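Local coordinates for solute binding protein MsmE (Bacillus subtilis subsp. subtilis str. 168, PDB 4R6H) that binds melibiose, raffinose and stachyose and serves as the solute-binding component of the ABC transporter MelEDC-MsmX that imports these sugars, at residues 55-60 against 327-332; 149-154 against 264-269; 155-160 against 171-176. All blocks are in the same frame, centred on the assembly; numbering follows the deposited sequence. Where two conformers were deposited one is given.

Contact 1 (55-60 against 327-332); sequences AAFEKE and IAFMAR
The Phe329 ring takes Phe57 CB over the middle of one face, a CH-pi contact 4.0 Å from CB to the ring centroid, and has Glu60 OE2 at its edge, near the plane. Phe57 turns the edge of its own ring to Phe329, with CD1 3.7 Å from Phe329 CG; the planes stand at 80°, a T-shaped pair. With its CG anti to the backbone N (chi1 174°), Phe329 extends CZ to the opposing helix backbone, 3.6 Å from Phe57 N, where it also meets Ala56 CB.

One face of the Arg332 guanidinium rests on the rim of Phe329, while its end grips Glu60. Arg332 NH2 bonds to Glu60 OE1 at 2.7 Å. Arg332 NH1 bonds to Glu60 OE2 at 2.9 Å. Both oxygens use syn lone pairs, and the nearly coplanar groups form a bidentate salt bridge at the exposed margin of a buried aromatic pair.

The phenylalanines join helices 44-60 and 320-331, local axes at 117°; Arg332 comes from the junction of helices 320-331 and 333-343. Phe57 also packs on Ile64 and Val66 of strand 64-69, whereas Met330 reaches Phe50 and Leu53 of helix 44-60.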
ATOM      1  N   ALA A  55      14.680 -22.331  -0.390  1.00 24.00           N
ATOM      2  CA  ALA A  55      15.271 -23.650  -0.116  1.00 25.92           C
ATOM      3  C   ALA A  55      14.622 -24.785  -0.942  1.00 23.93           C
ATOM      4  O   ALA A  55      15.307 -25.713  -1.403  1.00 26.99           O
ATOM      5  CB  ALA A  55      15.219 -23.942   1.361  1.00 26.00           C
ATOM      6  N   ALA A  56      13.312 -24.720  -1.130  1.00 22.22           N
ATOM      7  CA  ALA A  56      12.589 -25.664  -1.936  1.00 24.25           C
ATOM      8  C   ALA A  56      12.981 -25.545  -3.392  1.00 24.39           C
ATOM      9  O   ALA A  56      13.112 -26.543  -4.101  1.00 27.13           O
ATOM     10  CB  ALA A  56      11.086 -25.488  -1.743  1.00 24.65           C
ATOM     11  N   PHE A  57      13.210 -24.318  -3.853  1.00 22.04           N
ATOM     12  CA  PHE A  57      13.718 -24.129  -5.219  1.00 21.84           C
ATOM     13  C   PHE A  57      15.088 -24.794  -5.403  1.00 26.75           C
ATOM     14  O   PHE A  57      15.354 -25.414  -6.450  1.00 25.03           O
ATOM     15  CB  PHE A  57      13.809 -22.643  -5.521  1.00 23.73           C
ATOM     16  CG  PHE A  57      14.362 -22.306  -6.872  1.00 19.13           C
ATOM     17  CD1 PHE A  57      13.565 -22.310  -7.983  1.00 19.62           C
ATOM     18  CD2 PHE A  57      15.721 -21.965  -7.025  1.00 20.45           C
ATOM     19  CE1 PHE A  57      14.071 -21.949  -9.230  1.00 23.30           C
ATOM     20  CE2 PHE A  57      16.228 -21.606  -8.254  1.00 21.50           C
ATOM     21  CZ  PHE A  57      15.412 -21.602  -9.358  1.00 20.61           C
ATOM     22  N   GLU A  58      15.942 -24.630  -4.395  1.00 24.96           N
ATOM     23  CA  GLU A  58      17.293 -25.219  -4.416  1.00 24.89           C
ATOM     24  C   GLU A  58      17.234 -26.747  -4.482  1.00 29.78           C
ATOM     25  O   GLU A  58      18.122 -27.354  -5.114  1.00 28.60           O
ATOM     26  CB  GLU A  58      18.113 -24.777  -3.239  1.00 24.39           C
ATOM     27  CG  GLU A  58      18.497 -23.305  -3.293  1.00 27.84           C
ATOM     28  CD  GLU A  58      19.234 -22.834  -2.068  1.00 35.85           C
ATOM     29  OE1 GLU A  58      19.346 -23.612  -1.102  1.00 55.23           O
ATOM     30  OE2 GLU A  58      19.679 -21.690  -2.052  1.00 29.48           O
ATOM     31  N   LYS A  59      16.209 -27.379  -3.904  1.00 28.21           N
ATOM     32  CA  LYS A  59      16.077 -28.861  -4.009  1.00 42.75           C
ATOM     33  C   LYS A  59      15.883 -29.327  -5.451  1.00 34.14           C
ATOM     34  O   LYS A  59      16.395 -30.370  -5.854  1.00 43.19           O
ATOM     35  CB  LYS A  59      14.940 -29.407  -3.126  1.00 41.78           C
ATOM     36  CG  LYS A  59      15.290 -29.437  -1.644  1.00 75.54           C
ATOM     37  CD  LYS A  59      14.035 -29.442  -0.784  1.00114.66           C
ATOM     38  CE  LYS A  59      14.157 -28.571   0.465  1.00118.46           C
ATOM     39  NZ  LYS A  59      12.909 -27.793   0.760  1.00 33.10           N
ATOM     40  N   GLU A  60      15.180 -28.519  -6.238  1.00 27.95           N
ATOM     41  CA  GLU A  60      14.905 -28.759  -7.637  1.00 29.47           C
ATOM     42  C   GLU A  60      16.048 -28.294  -8.567  1.00 32.97           C
ATOM     43  O   GLU A  60      16.084 -28.632  -9.745  1.00 35.68           O
ATOM     44  CB  GLU A  60      13.611 -28.019  -7.972  1.00 33.37           C
ATOM     45  CG  GLU A  60      12.741 -28.676  -8.992  1.00 44.19           C
ATOM     46  CD  GLU A  60      11.429 -27.942  -9.150  1.00 31.06           C
ATOM     47  OE1 GLU A  60      11.246 -27.368 -10.232  1.00 34.69           O
ATOM     48  OE2 GLU A  60      10.605 -27.969  -8.202  1.00 38.67           O
ATOM     49  N   ILE A 327      10.950 -17.181 -10.873  1.00 17.91           N
ATOM     50  CA  ILE A 327       9.630 -16.556 -10.940  1.00 17.29           C
ATOM     51  C   ILE A 327       8.564 -17.637 -11.235  1.00 17.02           C
ATOM     52  O   ILE A 327       7.504 -17.684 -10.586  1.00 18.79           O
ATOM     53  CB  ILE A 327       9.606 -15.432 -11.986  1.00 18.75           C
ATOM     54  CG1 ILE A 327      10.425 -14.228 -11.504  1.00 16.92           C
ATOM     55  CG2 ILE A 327       8.170 -15.031 -12.275  1.00 18.83           C
ATOM     56  CD1 ILE A 327      10.616 -13.146 -12.546  1.00 20.09           C
ATOM     57  N   ALA A 328       8.827 -18.485 -12.240  1.00 19.09           N
ATOM     58  CA  ALA A 328       7.868 -19.543 -12.582  1.00 19.35           C
ATOM     59  C   ALA A 328       7.601 -20.474 -11.404  1.00 18.28           C
ATOM     60  O   ALA A 328       6.467 -20.913 -11.197  1.00 20.07           O
ATOM     61  CB  ALA A 328       8.325 -20.327 -13.806  1.00 21.16           C
ATOM     62  N   PHE A 329       8.644 -20.774 -10.634  1.00 18.95           N
ATOM     63  CA  PHE A 329       8.528 -21.591  -9.457  1.00 18.59           C
ATOM     64  C   PHE A 329       7.613 -20.884  -8.440  1.00 18.53           C
ATOM     65  O   PHE A 329       6.736 -21.506  -7.852  1.00 19.44           O
ATOM     66  CB  PHE A 329       9.921 -21.876  -8.870  1.00 20.28           C
ATOM     67  CG  PHE A 329       9.896 -22.593  -7.568  1.00 19.44           C
ATOM     68  CD1 PHE A 329       9.853 -21.878  -6.394  1.00 19.79           C
ATOM     69  CD2 PHE A 329       9.975 -23.983  -7.497  1.00 22.70           C
ATOM     70  CE1 PHE A 329       9.805 -22.514  -5.157  1.00 23.76           C
ATOM     71  CE2 PHE A 329       9.954 -24.629  -6.272  1.00 24.13           C
ATOM     72  CZ  PHE A 329       9.890 -23.886  -5.097  1.00 24.77           C
ATOM     73  N   MET A 330       7.882 -19.616  -8.166  1.00 17.07           N
ATOM     74  CA  MET A 330       7.071 -18.851  -7.210  1.00 17.94           C
ATOM     75  C   MET A 330       5.587 -18.751  -7.617  1.00 19.68           C
ATOM     76  O   MET A 330       4.698 -18.698  -6.743  1.00 17.88           O
ATOM     77  CB  MET A 330       7.666 -17.453  -7.033  1.00 16.81           C
ATOM     78  CG  MET A 330       8.973 -17.447  -6.260  1.00 18.74           C
ATOM     79  SD  MET A 330       8.926 -18.003  -4.562  1.00 19.58           S
ATOM     80  CE  MET A 330       7.989 -16.686  -3.772  1.00 21.42           C
ATOM     81  N   ALA A 331       5.337 -18.782  -8.929  1.00 18.86           N
ATOM     82  CA  ALA A 331       3.990 -18.653  -9.498  1.00 17.15           C
ATOM     83  C   ALA A 331       3.188 -19.949  -9.467  1.00 19.72           C
ATOM     84  O   ALA A 331       1.975 -19.923  -9.714  1.00 21.52           O
ATOM     85  CB  ALA A 331       4.063 -18.137 -10.929  1.00 18.43           C
ATOM     86  N   ARG A 332       3.828 -21.070  -9.207  1.00 19.07           N
ATOM     87  CA  ARG A 332       3.074 -22.342  -9.053  1.00 17.75           C
ATOM     88  C   ARG A 332       2.025 -22.120  -7.939  1.00 18.49           C
ATOM     89  O   ARG A 332       2.350 -21.576  -6.892  1.00 20.50           O
ATOM     90  CB  ARG A 332       4.004 -23.474  -8.673  1.00 21.85           C
ATOM     91  CG  ARG A 332       5.005 -23.822  -9.747  1.00 21.70           C
ATOM     92  CD  ARG A 332       5.848 -24.981  -9.238  1.00 22.93           C
ATOM     93  NE  ARG A 332       6.916 -25.267 -10.178  1.00 25.18           N
ATOM     94  CZ  ARG A 332       7.972 -26.026  -9.920  1.00 25.28           C
ATOM     95  NH1 ARG A 332       8.109 -26.626  -8.764  1.00 25.32           N
ATOM     96  NH2 ARG A 332       8.871 -26.238 -10.889  1.00 30.13           N
TER

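Contact 2 (149-154 against 264-269)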
ATOM      1  N   ARG A 149     -16.847  -4.074  13.350  1.00 16.81           N
ATOM      2  CA  ARG A 149     -18.164  -4.429  12.815  0.50 17.96           C
ATOM      3  C   ARG A 149     -19.271  -4.303  13.866  1.00 17.40           C
ATOM      4  O   ARG A 149     -20.363  -3.800  13.566  1.00 19.19           O
ATOM      5  CB  ARG A 149     -18.146  -5.841  12.274  0.50 16.12           C
ATOM      6  CG  ARG A 149     -17.120  -6.135  11.188  0.50 17.47           C
ATOM      7  CD  ARG A 149     -17.241  -7.592  10.754  0.50 19.68           C
ATOM      8  NE  ARG A 149     -16.253  -8.056   9.795  0.50 27.82           N
ATOM      9  CZ  ARG A 149     -16.399  -8.043   8.467  0.50 21.71           C
ATOM     10  NH1 ARG A 149     -15.422  -8.542   7.753  0.50 23.50           N
ATOM     11  NH2 ARG A 149     -17.501  -7.593   7.871  0.50 31.23           N
ATOM     12  N   ASN A 150     -18.969  -4.713  15.081  1.00 18.60           N
ATOM     13  CA  ASN A 150     -19.963  -4.725  16.144  1.00 20.52           C
ATOM     14  C   ASN A 150     -20.370  -3.305  16.531  1.00 18.87           C
ATOM     15  O   ASN A 150     -21.550  -3.065  16.799  1.00 22.60           O
ATOM     16  CB  ASN A 150     -19.368  -5.479  17.329  1.00 25.06           C
ATOM     17  CG  ASN A 150     -18.452  -6.652  16.890  1.00 74.86           C
ATOM     18  OD1 ASN A 150     -18.939  -7.765  16.700  1.00 74.31           O
ATOM     19  ND2 ASN A 150     -17.128  -6.387  16.676  1.00 40.57           N
ATOM     20  N   ILE A 151     -19.397  -2.368  16.532  1.00 17.20           N
ATOM     21  CA  ILE A 151     -19.714  -0.995  16.883  1.00 17.11           C
ATOM     22  C   ILE A 151     -20.636  -0.372  15.857  1.00 18.78           C
ATOM     23  O   ILE A 151     -21.610   0.315  16.195  1.00 19.32           O
ATOM     24  CB  ILE A 151     -18.423  -0.150  17.096  1.00 16.54           C
ATOM     25  CG1 ILE A 151     -17.712  -0.567  18.371  1.00 20.59           C
ATOM     26  CG2 ILE A 151     -18.726   1.330  17.132  1.00 20.77           C
ATOM     27  CD1 ILE A 151     -16.353   0.071  18.563  1.00 19.07           C
ATOM     28  N   LEU A 152     -20.352  -0.593  14.574  1.00 18.69           N
ATOM     29  CA  LEU A 152     -21.223  -0.065  13.556  1.00 20.11           C
ATOM     30  C   LEU A 152     -22.632  -0.670  13.658  1.00 19.87           C
ATOM     31  O   LEU A 152     -23.591   0.076  13.571  1.00 20.86           O
ATOM     32  CB  LEU A 152     -20.673  -0.217  12.139  1.00 19.04           C
ATOM     33  CG  LEU A 152     -19.660   0.822  11.677  1.00 25.69           C
ATOM     34  CD1 LEU A 152     -18.470   1.043  12.579  1.00 36.64           C
ATOM     35  CD2 LEU A 152     -19.265   0.552  10.237  1.00 21.76           C
ATOM     36  N   ASP A 153     -22.736  -1.977  13.916  1.00 18.77           N
ATOM     37  CA  ASP A 153     -24.060  -2.582  14.119  1.00 21.22           C
ATOM     38  C   ASP A 153     -24.784  -2.022  15.340  1.00 21.69           C
ATOM     39  O   ASP A 153     -25.985  -1.754  15.273  1.00 22.03           O
ATOM     40  CB  ASP A 153     -23.957  -4.100  14.218  1.00 24.07           C
ATOM     41  CG  ASP A 153     -23.721  -4.766  12.862  1.00 24.40           C
ATOM     42  OD1 ASP A 153     -24.031  -4.128  11.834  1.00 25.85           O
ATOM     43  OD2 ASP A 153     -23.252  -5.909  12.867  1.00 26.51           O
ATOM     44  N   ARG A 154     -24.068  -1.785  16.434  1.00 20.79           N
ATOM     45  CA  ARG A 154     -24.694  -1.194  17.640  1.00 19.57           C
ATOM     46  C   ARG A 154     -25.385   0.120  17.345  1.00 22.36           C
ATOM     47  O   ARG A 154     -26.472   0.421  17.884  1.00 24.08           O
ATOM     48  CB  ARG A 154     -23.630  -0.989  18.702  1.00 22.31           C
ATOM     49  CG  ARG A 154     -24.123  -0.531  20.053  1.00 25.92           C
ATOM     50  CD  ARG A 154     -22.964  -0.375  21.045  1.00 25.87           C
ATOM     51  NE  ARG A 154     -22.495  -1.673  21.501  1.00 32.84           N
ATOM     52  CZ  ARG A 154     -22.993  -2.368  22.539  1.00 40.11           C
ATOM     53  NH1 ARG A 154     -23.949  -1.863  23.297  1.00 38.31           N
ATOM     54  NH2 ARG A 154     -22.511  -3.576  22.827  1.00 38.03           N
ATOM     55  N   LYS A 264     -12.612   0.163  21.708  1.00 18.26           N
ATOM     56  CA  LYS A 264     -12.380   1.575  21.928  1.00 19.56           C
ATOM     57  C   LYS A 264     -12.247   2.417  20.651  1.00 18.46           C
ATOM     58  O   LYS A 264     -12.160   3.664  20.734  1.00 20.69           O
ATOM     59  CB  LYS A 264     -11.218   1.771  22.893  1.00 21.27           C
ATOM     60  CG  LYS A 264     -11.614   1.363  24.315  1.00 25.28           C
ATOM     61  CD  LYS A 264     -10.470   1.453  25.316  1.00 32.28           C
ATOM     62  CE  LYS A 264     -10.916   0.997  26.706  1.00 31.66           C
ATOM     63  NZ  LYS A 264      -9.769   0.452  27.489  1.00 36.52           N
ATOM     64  N   ILE A 265     -12.287   1.743  19.493  1.00 17.63           N
ATOM     65  CA  ILE A 265     -12.030   2.422  18.217  1.00 17.70           C
ATOM     66  C   ILE A 265     -13.017   1.959  17.178  1.00 16.50           C
ATOM     67  O   ILE A 265     -13.156   0.749  16.965  1.00 17.51           O
ATOM     68  CB  ILE A 265     -10.599   2.120  17.702  1.00 18.04           C
ATOM     69  CG1 ILE A 265      -9.520   2.787  18.577  1.00 19.77           C
ATOM     70  CG2 ILE A 265     -10.412   2.604  16.267  1.00 18.17           C
ATOM     71  CD1 ILE A 265      -8.119   2.291  18.290  1.00 19.62           C
ATOM     72  N   ALA A 266     -13.701   2.867  16.490  1.00 15.91           N
ATOM     73  CA  ALA A 266     -14.611   2.457  15.407  1.00 15.59           C
ATOM     74  C   ALA A 266     -13.913   2.242  14.069  1.00 18.88           C
ATOM     75  O   ALA A 266     -14.043   1.183  13.476  1.00 18.83           O
ATOM     76  CB  ALA A 266     -15.765   3.434  15.255  1.00 17.42           C
ATOM     77  N   PHE A 267     -13.184   3.244  13.595  1.00 14.71           N
ATOM     78  CA  PHE A 267     -12.466   3.202  12.313  1.00 16.43           C
ATOM     79  C   PHE A 267     -10.997   3.551  12.499  1.00 15.56           C
ATOM     80  O   PHE A 267     -10.625   4.346  13.358  1.00 15.90           O
ATOM     81  CB  PHE A 267     -13.008   4.229  11.356  1.00 16.48           C
ATOM     82  CG  PHE A 267     -14.395   3.977  10.861  1.00 15.68           C
ATOM     83  CD1 PHE A 267     -14.607   3.249   9.691  1.00 15.57           C
ATOM     84  CD2 PHE A 267     -15.499   4.565  11.492  1.00 15.50           C
ATOM     85  CE1 PHE A 267     -15.885   3.097   9.183  1.00 17.46           C
ATOM     86  CE2 PHE A 267     -16.786   4.383  11.000  1.00 16.32           C
ATOM     87  CZ  PHE A 267     -16.982   3.660   9.845  1.00 18.61           C
ATOM     88  N   THR A 268     -10.174   3.015  11.604  1.00 14.92           N
ATOM     89  CA  THR A 268      -8.777   3.449  11.477  1.00 16.33           C
ATOM     90  C   THR A 268      -8.330   3.158  10.064  1.00 19.69           C
ATOM     91  O   THR A 268      -8.954   2.361   9.388  1.00 18.46           O
ATOM     92  CB  THR A 268      -7.862   2.826  12.562  1.00 17.59           C
ATOM     93  OG1 THR A 268      -6.634   3.543  12.624  1.00 18.18           O
ATOM     94  CG2 THR A 268      -7.570   1.351  12.299  1.00 19.96           C
ATOM     95  N   MET A 269      -7.280   3.824   9.588  1.00 20.19           N
ATOM     96  CA  MET A 269      -6.759   3.514   8.260  1.00 18.84           C
ATOM     97  C   MET A 269      -6.168   2.139   8.244  1.00 22.59           C
ATOM     98  O   MET A 269      -5.637   1.641   9.242  1.00 25.79           O
ATOM     99  CB  MET A 269      -5.688   4.513   7.843  1.00 19.52           C
ATOM    100  CG  MET A 269      -6.070   5.981   7.782  1.00 25.20           C
ATOM    101  SD  MET A 269      -7.247   6.595   6.591  1.00 29.10           S
ATOM    102  CE  MET A 269      -6.504   6.060   5.020  1.00 20.64           C
TER
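Leu152 lies nearly perpendicular to Phe267, the two methyls of the leucine set against the far end of the ring. Leu152 CD2 lies 3.9 Å from Phe267 CZ, and CD1 of the same leucine is 4.1 Å from Phe267 CE2. Leu152 CD2 approaches the Phe267 ring obliquely. The phenylalanine CB is not aimed squarely at the helix; with chi1 at -68°, which puts CG beside the backbone N, the ring extends until its CZ end meets the leucine.

Ile151, one residue earlier on the helix, addresses the chain on the other side of Ala266. Ile151 CG2, anti to the backbone N, packs on the methyl of Ala266, 4.1 Å from CG2 to CB. The longer branch runs out through CG1 and touches backbone and not side chain: Ile151 CD1 lies 3.6 Å from Ile265 O. The Ile265 side chain itself heads away from the helix, toward Leu256, Leu259 and Met260 of helix 256-261.

Ala266 sits where the chain turns a corner, and its CA comes within 6.3 Å of Ile151 CA. The small methyl is consistent with this close approach of helix and chain, with Leu152 CD1 4.5 Å from Ala266 CB.

Helix 149-155, which directly follows strand 141-148, thus packs against strand 265-269, the antiparallel partner of that strand in the mixed sheet. Apart from the carbonyl oxygen of Ile265, the touching atoms are carbon, and all five residues are buried. The cohesion is therefore dispersive and hydrophobic, while polar ties lie beside it: Ala266 makes backbone hydrogen bonds with Asn148 and Val182, and Asn148 OD1 accepts from Ile151 N.

Contact 3 (155-160 against 171-176); sequences YGIAPP and RTIKEK
Tyr155 lays one face of its ring against the CB of Lys176, which sits 3.5 Å above the ring plane and is offset toward the rim. The Tyr155 ring centroid lies 3.9 Å from Lys176 CB, 27° off the ring normal, so this is a CH-pi contact made by the first carbon of the lysine and not by its ammonium group. The two side chains run antiparallel alongside each other. Bends at chi2 (-96°) and again at chi4 bring Lys176 NZ round toward the Tyr155 backbone, 3.7 Å from Tyr155 O, while the ring reaches the other way toward the lysine carbonyl. There a water in the plane of the ring links the two residues: it lies 2.7 Å from Tyr155 OH and donates a longer bond to Lys176 O. The water bridges the phenol to a carbonyl that it touches but does not hydrogen-bond directly.

Ile157 supplies the apolar half. Ile157 CD1 meets Thr172 CG2 end to end at 3.8 Å. The Ile157 side chain lies across Ile173, with Ile157 CD1 3.7 Å from Ile173 CG1. Thr172 can offer its methyl because OG1 lies beside the backbone N (chi1 -64°) and bonds back to Lys168 O in the preceding turn. Ile173 CG1 also approaches the tyrosine, 4.2 Å from Tyr155 CD2.

Between Tyr155 and Ile157, Gly156 ends helix 149-155 in a Schellman motif with positive phi, turning the chain so that both side chains face helix 163-177. The contact thus packs the link between two consecutive helices onto the second of them, near the protein surface. On the inner side, Ile173 packs on Ala266 and Phe267 of strand 265-269, and Tyr155 and Ile173 both touch Ile181 in the loop before strand 182-185.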
ATOM      1  N   TYR A 155     -24.785   0.918  16.477  1.00 20.01           N
ATOM      2  CA  TYR A 155     -25.309   2.253  16.196  1.00 20.29           C
ATOM      3  C   TYR A 155     -26.058   2.409  14.892  1.00 22.25           C
ATOM      4  O   TYR A 155     -26.436   3.525  14.518  1.00 23.53           O
ATOM      5  CB  TYR A 155     -24.159   3.275  16.297  1.00 24.25           C
ATOM      6  CG  TYR A 155     -23.505   3.318  17.631  1.00 23.85           C
ATOM      7  CD1 TYR A 155     -24.272   3.309  18.809  1.00 25.04           C
ATOM      8  CD2 TYR A 155     -22.118   3.388  17.770  1.00 31.61           C
ATOM      9  CE1 TYR A 155     -23.679   3.333  20.061  1.00 26.11           C
ATOM     10  CE2 TYR A 155     -21.524   3.421  19.020  1.00 28.01           C
ATOM     11  CZ  TYR A 155     -22.306   3.392  20.160  1.00 24.80           C
ATOM     12  OH  TYR A 155     -21.662   3.437  21.371  1.00 27.21           O
ATOM     13  N   GLY A 156     -26.310   1.298  14.202  1.00 20.02           N
ATOM     14  CA  GLY A 156     -27.134   1.279  13.016  1.00 21.71           C
ATOM     15  C   GLY A 156     -26.478   1.878  11.800  1.00 20.73           C
ATOM     16  O   GLY A 156     -27.161   2.351  10.872  1.00 23.13           O
ATOM     17  N   ILE A 157     -25.145   1.802  11.760  1.00 20.01           N
ATOM     18  CA  ILE A 157     -24.371   2.459  10.708  1.00 20.57           C
ATOM     19  C   ILE A 157     -23.989   1.460   9.601  1.00 21.66           C
ATOM     20  O   ILE A 157     -23.283   0.473   9.828  1.00 20.70           O
ATOM     21  CB  ILE A 157     -23.098   3.090  11.297  1.00 18.66           C
ATOM     22  CG1 ILE A 157     -23.449   4.153  12.360  1.00 20.95           C
ATOM     23  CG2 ILE A 157     -22.229   3.694  10.184  1.00 21.16           C
ATOM     24  CD1 ILE A 157     -22.266   4.632  13.166  1.00 25.41           C
ATOM     25  N   ALA A 158     -24.423   1.758   8.387  1.00 20.49           N
ATOM     26  CA  ALA A 158     -23.982   1.025   7.213  1.00 20.46           C
ATOM     27  C   ALA A 158     -22.567   1.475   6.826  1.00 20.09           C
ATOM     28  O   ALA A 158     -22.192   2.604   7.089  1.00 20.66           O
ATOM     29  CB  ALA A 158     -24.911   1.264   6.042  1.00 18.95           C
ATOM     30  N   PRO A 159     -21.792   0.601   6.179  1.00 22.77           N
ATOM     31  CA  PRO A 159     -20.463   1.035   5.751  1.00 24.76           C
ATOM     32  C   PRO A 159     -20.502   2.272   4.851  1.00 22.18           C
ATOM     33  O   PRO A 159     -21.231   2.284   3.859  1.00 22.71           O
ATOM     34  CB  PRO A 159     -19.905  -0.181   4.984  1.00 28.83           C
ATOM     35  CG  PRO A 159     -20.862  -1.308   5.207  1.00 42.57           C
ATOM     36  CD  PRO A 159     -22.171  -0.728   5.651  1.00 23.89           C
ATOM     37  N   PRO A 160     -19.706   3.309   5.187  1.00 20.35           N
ATOM     38  CA  PRO A 160     -19.777   4.516   4.378  1.00 20.51           C
ATOM     39  C   PRO A 160     -19.050   4.412   3.028  1.00 20.24           C
ATOM     40  O   PRO A 160     -17.915   3.875   2.968  1.00 21.01           O
ATOM     41  CB  PRO A 160     -19.107   5.578   5.273  1.00 21.44           C
ATOM     42  CG  PRO A 160     -18.181   4.804   6.133  1.00 20.83           C
ATOM     43  CD  PRO A 160     -18.885   3.504   6.401  1.00 19.99           C
ATOM     44  N   ARG A 171     -19.583  11.301  13.397  1.00 19.46           N
ATOM     45  CA  ARG A 171     -20.427  12.139  14.269  1.00 21.26           C
ATOM     46  C   ARG A 171     -21.421  11.284  15.044  1.00 18.41           C
ATOM     47  O   ARG A 171     -21.627  11.487  16.249  1.00 22.65           O
ATOM     48  CB  ARG A 171     -21.149  13.207  13.443  1.00 23.02           C
ATOM     49  CG  ARG A 171     -20.213  14.311  12.986  1.00 24.22           C
ATOM     50  CD  ARG A 171     -20.927  15.653  12.784  1.00 35.01           C
ATOM     51  NE  ARG A 171     -22.156  15.442  12.058  1.00 30.10           N
ATOM     52  CZ  ARG A 171     -22.237  15.318  10.737  1.00 27.09           C
ATOM     53  NH1 ARG A 171     -23.415  15.091  10.197  1.00 28.59           N
ATOM     54  NH2 ARG A 171     -21.168  15.472   9.950  1.00 32.26           N
ATOM     55  N   THR A 172     -21.992  10.291  14.373  1.00 21.06           N
ATOM     56  CA  THR A 172     -22.937   9.378  15.055  1.00 22.18           C
ATOM     57  C   THR A 172     -22.284   8.616  16.189  1.00 23.27           C
ATOM     58  O   THR A 172     -22.820   8.465  17.293  1.00 22.62           O
ATOM     59  CB  THR A 172     -23.535   8.371  14.054  1.00 24.58           C
ATOM     60  OG1 THR A 172     -24.306   9.083  13.085  1.00 27.12           O
ATOM     61  CG2 THR A 172     -24.400   7.317  14.783  1.00 25.00           C
ATOM     62  N   ILE A 173     -21.095   8.089  15.929  1.00 19.85           N
ATOM     63  CA  ILE A 173     -20.380   7.353  16.950  1.00 18.03           C
ATOM     64  C   ILE A 173     -20.057   8.246  18.148  1.00 21.84           C
ATOM     65  O   ILE A 173     -20.194   7.829  19.312  1.00 21.31           O
ATOM     66  CB  ILE A 173     -19.094   6.728  16.314  1.00 22.75           C
ATOM     67  CG1 ILE A 173     -19.477   5.623  15.329  1.00 22.28           C
ATOM     68  CG2 ILE A 173     -18.145   6.180  17.343  1.00 21.90           C
ATOM     69  CD1 ILE A 173     -18.478   5.425  14.193  1.00 21.14           C
ATOM     70  N   LYS A 174     -19.623   9.485  17.895  1.00 21.69           N
ATOM     71  CA  LYS A 174     -19.308  10.377  18.958  1.00 20.75           C
ATOM     72  C   LYS A 174     -20.567  10.637  19.800  1.00 22.32           C
ATOM     73  O   LYS A 174     -20.488  10.571  21.025  1.00 24.94           O
ATOM     74  CB  LYS A 174     -18.692  11.683  18.438  1.00 24.02           C
ATOM     75  CG  LYS A 174     -18.442  12.661  19.582  1.00 25.75           C
ATOM     76  CD  LYS A 174     -17.815  13.970  19.143  1.00 32.72           C
ATOM     77  CE  LYS A 174     -18.837  15.024  18.778  1.00 48.10           C
ATOM     78  NZ  LYS A 174     -18.253  16.411  18.639  1.00 36.51           N
ATOM     79  N   GLU A 175     -21.676  10.929  19.126  1.00 21.00           N
ATOM     80  CA  GLU A 175     -22.983  11.277  19.794  1.00 22.46           C
ATOM     81  C   GLU A 175     -23.458  10.074  20.634  1.00 27.62           C
ATOM     82  O   GLU A 175     -23.674  10.152  21.864  1.00 32.89           O
ATOM     83  CB  GLU A 175     -24.009  11.674  18.718  1.00 25.90           C
ATOM     84  CG  GLU A 175     -23.890  13.119  18.216  1.00 58.56           C
ATOM     85  CD  GLU A 175     -24.323  13.435  16.753  1.00 55.46           C
ATOM     86  OE1 GLU A 175     -24.997  12.638  16.037  1.00 44.27           O
ATOM     87  OE2 GLU A 175     -23.977  14.562  16.295  1.00 42.88           O
ATOM     88  N   LYS A 176     -23.540   8.924  19.990  1.00 22.14           N
ATOM     89  CA  LYS A 176     -24.170   7.754  20.624  1.00 23.19           C
ATOM     90  C   LYS A 176     -23.270   7.078  21.653  1.00 30.30           C
ATOM     91  O   LYS A 176     -23.777   6.484  22.613  1.00 30.62           O
ATOM     92  CB  LYS A 176     -24.684   6.763  19.568  1.00 25.86           C
ATOM     93  CG  LYS A 176     -25.690   7.328  18.577  1.00 29.90           C
ATOM     94  CD  LYS A 176     -27.146   7.072  18.933  1.00 92.98           C
ATOM     95  CE  LYS A 176     -28.038   7.229  17.706  1.00 85.40           C
ATOM     96  NZ  LYS A 176     -27.669   6.291  16.600  1.00 52.70           N
TER
HETATM   97  O   HOH W   1     -23.444   3.332  23.409  1.00 35.96           O

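Contacts 2 and 3 belong to one packed region, their centres about 9 Å apart, whereas contact 1 lies far off, its centre about 42 Å from that of contact 2 and, relative to contact 3, across the centre of the chain. Contact 2 is buried and essentially apolar; contact 3 is its surface neighbour, mixing aliphatic packing with a ring face and a water. Contact 2 uses helix 149-155 and contact 3 the loop that follows it: Leu152 O probably accepts from Ile157 N, and Ile173 CD1 packs on Ala266 CB at 3.5 Å. Contact 1 joins two other helices and is partly buried, with an aromatic pair inside and, alone of the three, a salt bridge outside.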